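Local coordinates for choline binding protein PCPA (Streptococcus pneumoniae, PDB 4CP6), which probably anchors to choline on the pneumococcal cell wall and displays a leucine-rich-repeat domain, and is studied as a vaccine antigen, at residues L276-E281 and P300-T305; D324-F329 and N347-L352. All blocks are in the same frame, centred on the assembly; numbering follows the deposited sequence.

How the interactions relate
Both contacts join matching loops of successive turns in the BspA-type leucine-rich-repeat region, interaction 1 coming first along the chain and interaction 2 about 13 Å further on, centre to centre. Each is partly buried, its inner side apolar: leucine and proline in interaction 1, valine, isoleucine and a phenylalanine ring in interaction 2. In interaction 1 direct bonds join the loops: a glutamate carboxylate holding two backbone N-H groups, a serine hydroxyl and a shared carbonyl. In interaction 2 the chains diverge; an aspartate carboxylate grips one backbone N-H, an asparagine pair joins it, and waters bridge the gap. The two meet where Glu304 O probably accepts a hydrogen bond from Lys327 N, 2.9 Å away.

Interaction 1 of 2, residues L276-E281 and P300-T305; sequences LNEGLE and PNSLET
Ser302 OG is gripped twice by the 276-281 loop: it gives its proton to Leu280 O at 2.7 Å and receives Gly279 N at 2.9 Å. The hydroxyl meets the Leu280 carbonyl from above its plane. A chi1 of 53° sets OG between its own backbone N and carbonyl carbon, facing the type II turn of Asn277 to Leu280. Gly279 takes the third position of that turn with a positive phi of 111°, a conformation glycine adopts readily.

The Glu278 carboxylate works in the other direction, reaching over to the type I turn that starts at Pro300. Bent at chi2, its chain brings OE2 to Asn301 N at 2.8 Å and OE1 to Ser302 N at 3.1 Å, each oxygen using its syn lone pair. One flat group thus holds two successive N-H groups, while OE2 passes over Pro300 CB, the two side chains running in opposite directions.

Further along, Glu281 O takes two donors: Glu304 N, at 2.8 Å and tilted from the carbonyl plane, and Thr305 N, at 3.1 Å and nearly in line with the C=O. The side chains of Glu281 and Glu304 run side by side in the same direction, carboxylates 18° from parallel and their OE2 atoms 4.2 Å apart, two like charges that probably repel somewhat.

On the inner side Pro300 CD rests on Leu276 CB, and Leu280 CD2 lies 4.0 Å from Leu303 CD1. These leucines also pack on their neighbours in the solenoid, Leu276 and Leu280 against strand 259-260 and Leu303 against strand 282-283, while the paired loops lead into the parallel strands 282-283 and 305-306.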
loop_
_atom_site.group_PDB
_atom_site.type_symbol
_atom_site.label_atom_id
_atom_site.label_comp_id
_atom_site.label_asym_id
_atom_site.label_seq_id
_atom_site.Cartn_x
_atom_site.Cartn_y
_atom_site.Cartn_z
ATOM N N LEU A 276 -4.673 10.849 19.216
ATOM C CA LEU A 276 -5.700 9.852 18.908
ATOM C C LEU A 276 -6.850 10.045 19.861
ATOM O O LEU A 276 -6.701 10.623 20.958
ATOM C CB LEU A 276 -5.160 8.426 18.926
ATOM C CG LEU A 276 -3.968 8.191 17.992
ATOM C CD1 LEU A 276 -3.498 6.771 18.063
ATOM C CD2 LEU A 276 -4.304 8.515 16.546
ATOM N N ASN A 277 -8.031 9.625 19.421
ATOM C CA ASN A 277 -9.237 9.874 20.189
ATOM C C ASN A 277 -9.669 8.707 21.071
ATOM O O ASN A 277 -9.504 7.539 20.699
ATOM C CB ASN A 277 -10.386 10.101 19.202
ATOM C CG ASN A 277 -10.559 8.940 18.230
ATOM O OD1 ASN A 277 -9.710 8.682 17.370
ATOM N ND2 ASN A 277 -11.589 8.127 18.386
ATOM N N GLU A 278 -10.337 9.008 22.214
ATOM C CA GLU A 278 -10.984 7.947 22.949
ATOM C C GLU A 278 -12.028 7.327 22.019
ATOM O O GLU A 278 -12.745 8.058 21.307
ATOM C CB GLU A 278 -11.690 8.479 24.200
ATOM C CG GLU A 278 -10.746 8.669 25.363
ATOM C CD GLU A 278 -9.806 7.513 25.658
ATOM O OE1 GLU A 278 -10.245 6.339 25.622
ATOM O OE2 GLU A 278 -8.634 7.815 25.969
ATOM N N GLY A 279 -12.095 6.006 22.035
ATOM C CA GLY A 279 -12.970 5.223 21.179
ATOM C C GLY A 279 -12.139 4.444 20.165
ATOM O O GLY A 279 -12.591 3.418 19.656
ATOM N N LEU A 280 -10.913 4.928 19.870
ATOM C CA LEU A 280 -10.011 4.210 18.951
ATOM C C LEU A 280 -9.564 2.928 19.644
ATOM O O LEU A 280 -9.112 2.942 20.796
ATOM C CB LEU A 280 -8.832 5.091 18.576
ATOM C CG LEU A 280 -8.030 4.602 17.380
ATOM C CD1 LEU A 280 -7.666 5.754 16.492
ATOM C CD2 LEU A 280 -6.807 3.891 17.825
ATOM N N GLU A 281 -9.725 1.800 18.952
ATOM C CA GLU A 281 -9.411 0.489 19.509
ATOM C C GLU A 281 -8.183 -0.183 18.918
ATOM O O GLU A 281 -7.579 -1.012 19.593
ATOM C CB GLU A 281 -10.575 -0.490 19.288
ATOM C CG GLU A 281 -11.894 -0.037 19.901
ATOM C CD GLU A 281 -13.120 -0.802 19.430
ATOM O OE1 GLU A 281 -13.024 -1.578 18.450
ATOM O OE2 GLU A 281 -14.194 -0.600 20.038
ATOM N N PRO A 300 -4.993 6.365 23.398
ATOM C CA PRO A 300 -6.160 6.437 24.291
ATOM C C PRO A 300 -6.392 5.250 25.214
ATOM O O PRO A 300 -5.888 4.159 24.977
ATOM C CB PRO A 300 -7.327 6.586 23.305
ATOM C CG PRO A 300 -6.860 5.759 22.102
ATOM C CD PRO A 300 -5.394 6.081 22.005
ATOM N N ASN A 301 -7.175 5.475 26.298
ATOM C CA ASN A 301 -7.539 4.417 27.227
ATOM C C ASN A 301 -8.238 3.252 26.534
ATOM O O ASN A 301 -8.101 2.128 26.972
ATOM C CB ASN A 301 -8.471 4.986 28.317
ATOM C CG ASN A 301 -7.778 6.033 29.159
ATOM O OD1 ASN A 301 -8.285 7.163 29.387
ATOM N ND2 ASN A 301 -6.601 5.692 29.631
ATOM N N SER A 302 -8.986 3.536 25.442
ATOM C CA SER A 302 -9.714 2.512 24.699
ATOM C C SER A 302 -8.825 1.621 23.826
ATOM O O SER A 302 -9.333 0.623 23.295
ATOM C CB SER A 302 -10.760 3.178 23.810
ATOM O OG SER A 302 -10.140 4.169 23.011
ATOM N N LEU A 303 -7.529 1.962 23.661
ATOM C CA LEU A 303 -6.686 1.184 22.739
ATOM C C LEU A 303 -6.505 -0.256 23.184
ATOM O O LEU A 303 -5.984 -0.523 24.261
ATOM C CB LEU A 303 -5.341 1.890 22.600
ATOM C CG LEU A 303 -4.339 1.278 21.590
ATOM C CD1 LEU A 303 -4.883 1.341 20.162
ATOM C CD2 LEU A 303 -3.045 2.060 21.669
ATOM N N GLU A 304 -6.891 -1.207 22.296
ATOM C CA GLU A 304 -6.801 -2.621 22.603
ATOM C C GLU A 304 -5.678 -3.340 21.859
ATOM O O GLU A 304 -5.175 -4.353 22.359
ATOM C CB GLU A 304 -8.097 -3.316 22.146
ATOM C CG GLU A 304 -9.387 -2.844 22.805
ATOM C CD GLU A 304 -10.654 -3.410 22.178
ATOM O OE1 GLU A 304 -10.555 -4.321 21.319
ATOM O OE2 GLU A 304 -11.751 -2.912 22.521
ATOM N N THR A 305 -5.391 -2.921 20.620
ATOM C CA THR A 305 -4.490 -3.657 19.749
ATOM C C THR A 305 -3.535 -2.731 19.058
ATOM O O THR A 305 -3.969 -1.761 18.428
ATOM C CB THR A 305 -5.365 -4.400 18.674
ATOM O OG1 THR A 305 -6.288 -5.253 19.363
ATOM C CG2 THR A 305 -4.519 -5.210 17.679
#

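Interaction 2 of 2, residues D324-F329 and N347-L352; sequences DNVKNF and NNINSL
Ile349 packs closely against Val326 and Phe329 on the inner side of this contact. Its CD1 lies 4.1 Å from Val326 CB and also meets the Phe329 ring in plane, at the edge near CZ, while CG2 approaches Phe329 CE2 at 3.9 Å. With CG1 anti to the carbonyl carbon (chi1 -61°), both branches of Ile349 reach the ring edge. Val326 CG1 covers one face of the same ring, and Phe356 meets it edge-to-face as a further neighbour.

At the Asp324 end the backbones come close enough to bond directly. Asp324 O accepts Asn348 N at 2.9 Å, in the carbonyl plane and on a lone pair. Asp324 OD1 receives Asn347 N at 3.0 Å in a nearly straight bond (169°), yet from above the carboxylate plane. That carboxylate and the Asn347 amide stack with their planes 8° apart. Next to them Asn348 ND2 donates to Asn325 OD1 at 3.1 Å, the acceptor lying in the plane of the donating amide. The solvent side is looser: one water joins Asp324 OD2, weakly, to Asn347 ND2, and another bridges Val326 O and Asn348 O as the chains part.

The contact links successive turns of the leucine-rich-repeat solenoid; Asn325 ND2 turns back to Asn301 O and Asn347 O is bonded by Asn371 ND2. Its loops leave the parallel pair 319-322 and 342-345 and part, past the Val326-Asn348 water, toward strand 328-329, which pairs with 305-306, and the short, weakly bonded strand 351-352, which pairs with 377-378 in another sheet.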
loop_
_atom_site.group_PDB
_atom_site.type_symbol
_atom_site.label_atom_id
_atom_site.label_comp_id
_atom_site.label_asym_id
_atom_site.label_seq_id
_atom_site.Cartn_x
_atom_site.Cartn_y
_atom_site.Cartn_z
ATOM N N ASP A 324 -3.277 1.869 29.538
ATOM C CA ASP A 324 -3.418 0.864 30.569
ATOM C C ASP A 324 -4.036 -0.456 30.193
ATOM O O ASP A 324 -3.843 -1.432 30.920
ATOM C CB ASP A 324 -4.203 1.450 31.763
ATOM C CG ASP A 324 -3.505 2.623 32.453
ATOM O OD1 ASP A 324 -2.251 2.678 32.434
ATOM O OD2 ASP A 324 -4.217 3.505 33.005
ATOM N N ASN A 325 -4.783 -0.499 29.077
ATOM C CA ASN A 325 -5.608 -1.644 28.736
ATOM C C ASN A 325 -5.263 -2.342 27.411
ATOM O O ASN A 325 -6.090 -3.096 26.894
ATOM C CB ASN A 325 -7.086 -1.167 28.720
ATOM C CG ASN A 325 -7.458 -0.283 29.900
ATOM O OD1 ASN A 325 -7.377 -0.730 31.048
ATOM N ND2 ASN A 325 -7.791 1.014 29.660
ATOM N N VAL A 326 -4.062 -2.084 26.840
ATOM C CA VAL A 326 -3.719 -2.754 25.596
ATOM C C VAL A 326 -3.681 -4.259 25.871
ATOM O O VAL A 326 -3.063 -4.712 26.865
ATOM C CB VAL A 326 -2.363 -2.282 25.046
ATOM C CG1 VAL A 326 -2.117 -2.891 23.678
ATOM C CG2 VAL A 326 -2.297 -0.759 24.943
ATOM N N LYS A 327 -4.347 -5.037 25.008
ATOM C CA LYS A 327 -4.448 -6.483 25.147
ATOM C C LYS A 327 -3.572 -7.224 24.157
ATOM O O LYS A 327 -3.125 -8.334 24.448
ATOM C CB LYS A 327 -5.904 -6.919 24.925
ATOM C CG LYS A 327 -6.915 -6.326 25.929
ATOM C CD LYS A 327 -8.276 -7.011 25.817
ATOM C CE LYS A 327 -9.406 -6.042 25.552
ATOM N NZ LYS A 327 -10.715 -6.736 25.394
ATOM N N ASN A 328 -3.385 -6.655 22.954
ATOM C CA ASN A 328 -2.713 -7.376 21.883
ATOM C C ASN A 328 -1.623 -6.547 21.279
ATOM O O ASN A 328 -1.883 -5.451 20.780
ATOM C CB ASN A 328 -3.737 -7.724 20.772
ATOM C CG ASN A 328 -5.034 -8.294 21.280
ATOM O OD1 ASN A 328 -5.056 -9.357 21.918
ATOM N ND2 ASN A 328 -6.132 -7.570 21.079
ATOM N N PHE A 329 -0.411 -7.087 21.271
ATOM C CA PHE A 329 0.723 -6.467 20.595
ATOM C C PHE A 329 1.185 -7.389 19.481
ATOM O O PHE A 329 1.427 -8.576 19.745
ATOM C CB PHE A 329 1.905 -6.278 21.539
ATOM C CG PHE A 329 1.677 -5.289 22.635
ATOM C CD1 PHE A 329 1.785 -3.920 22.396
ATOM C CD2 PHE A 329 1.346 -5.713 23.915
ATOM C CE1 PHE A 329 1.542 -2.999 23.417
ATOM C CE2 PHE A 329 1.122 -4.791 24.931
ATOM C CZ PHE A 329 1.241 -3.446 24.688
ATOM N N ASN A 347 -0.907 0.163 33.225
ATOM C CA ASN A 347 -1.248 -0.610 34.426
ATOM C C ASN A 347 -1.632 -2.059 34.244
ATOM O O ASN A 347 -1.217 -2.892 35.052
ATOM C CB ASN A 347 -2.376 0.077 35.238
ATOM C CG ASN A 347 -2.002 1.430 35.830
ATOM O OD1 ASN A 347 -0.845 1.842 35.864
ATOM N ND2 ASN A 347 -2.979 2.180 36.295
ATOM N N ASN A 348 -2.465 -2.375 33.247
ATOM C CA ASN A 348 -2.968 -3.729 33.158
ATOM C C ASN A 348 -2.262 -4.572 32.102
ATOM O O ASN A 348 -2.777 -5.618 31.724
ATOM C CB ASN A 348 -4.505 -3.725 32.993
ATOM C CG ASN A 348 -5.148 -2.822 34.028
ATOM O OD1 ASN A 348 -4.842 -2.909 35.233
ATOM N ND2 ASN A 348 -5.889 -1.821 33.567
ATOM N N ILE A 349 -1.037 -4.162 31.692
ATOM C CA ILE A 349 -0.239 -4.947 30.750
ATOM C C ILE A 349 0.671 -5.777 31.632
ATOM O O ILE A 349 1.603 -5.230 32.247
ATOM C CB ILE A 349 0.521 -4.011 29.768
ATOM C CG1 ILE A 349 -0.493 -3.178 28.940
ATOM C CG2 ILE A 349 1.393 -4.876 28.850
ATOM C CD1 ILE A 349 0.131 -2.017 28.248
ATOM N N ASN A 350 0.373 -7.079 31.725
ATOM C CA ASN A 350 1.096 -7.978 32.635
ATOM C C ASN A 350 1.882 -9.061 31.920
ATOM O O ASN A 350 2.477 -9.905 32.577
ATOM C CB ASN A 350 0.129 -8.611 33.655
ATOM C CG ASN A 350 -1.011 -9.380 33.027
ATOM O OD1 ASN A 350 -0.835 -10.180 32.114
ATOM N ND2 ASN A 350 -2.218 -9.157 33.506
ATOM N N SER A 351 1.878 -9.066 30.580
ATOM C CA SER A 351 2.596 -10.063 29.810
ATOM C C SER A 351 3.210 -9.334 28.629
ATOM O O SER A 351 2.496 -8.645 27.892
ATOM C CB SER A 351 1.639 -11.153 29.349
ATOM O OG SER A 351 2.305 -12.091 28.523
ATOM N N LEU A 352 4.532 -9.413 28.497
ATOM C CA LEU A 352 5.219 -8.754 27.389
ATOM C C LEU A 352 5.654 -9.795 26.402
ATOM O O LEU A 352 6.363 -10.741 26.776
ATOM C CB LEU A 352 6.386 -7.898 27.852
ATOM C CG LEU A 352 6.069 -6.845 28.918
ATOM C CD1 LEU A 352 7.304 -6.061 29.257
ATOM C CD2 LEU A 352 4.987 -5.878 28.434
HETATM O O HOH W 1 -5.807 1.558 35.440
HETATM O O HOH W 2 -7.401 -3.258 31.339
HETATM O O HOH W 3 -4.163 -5.131 29.345
#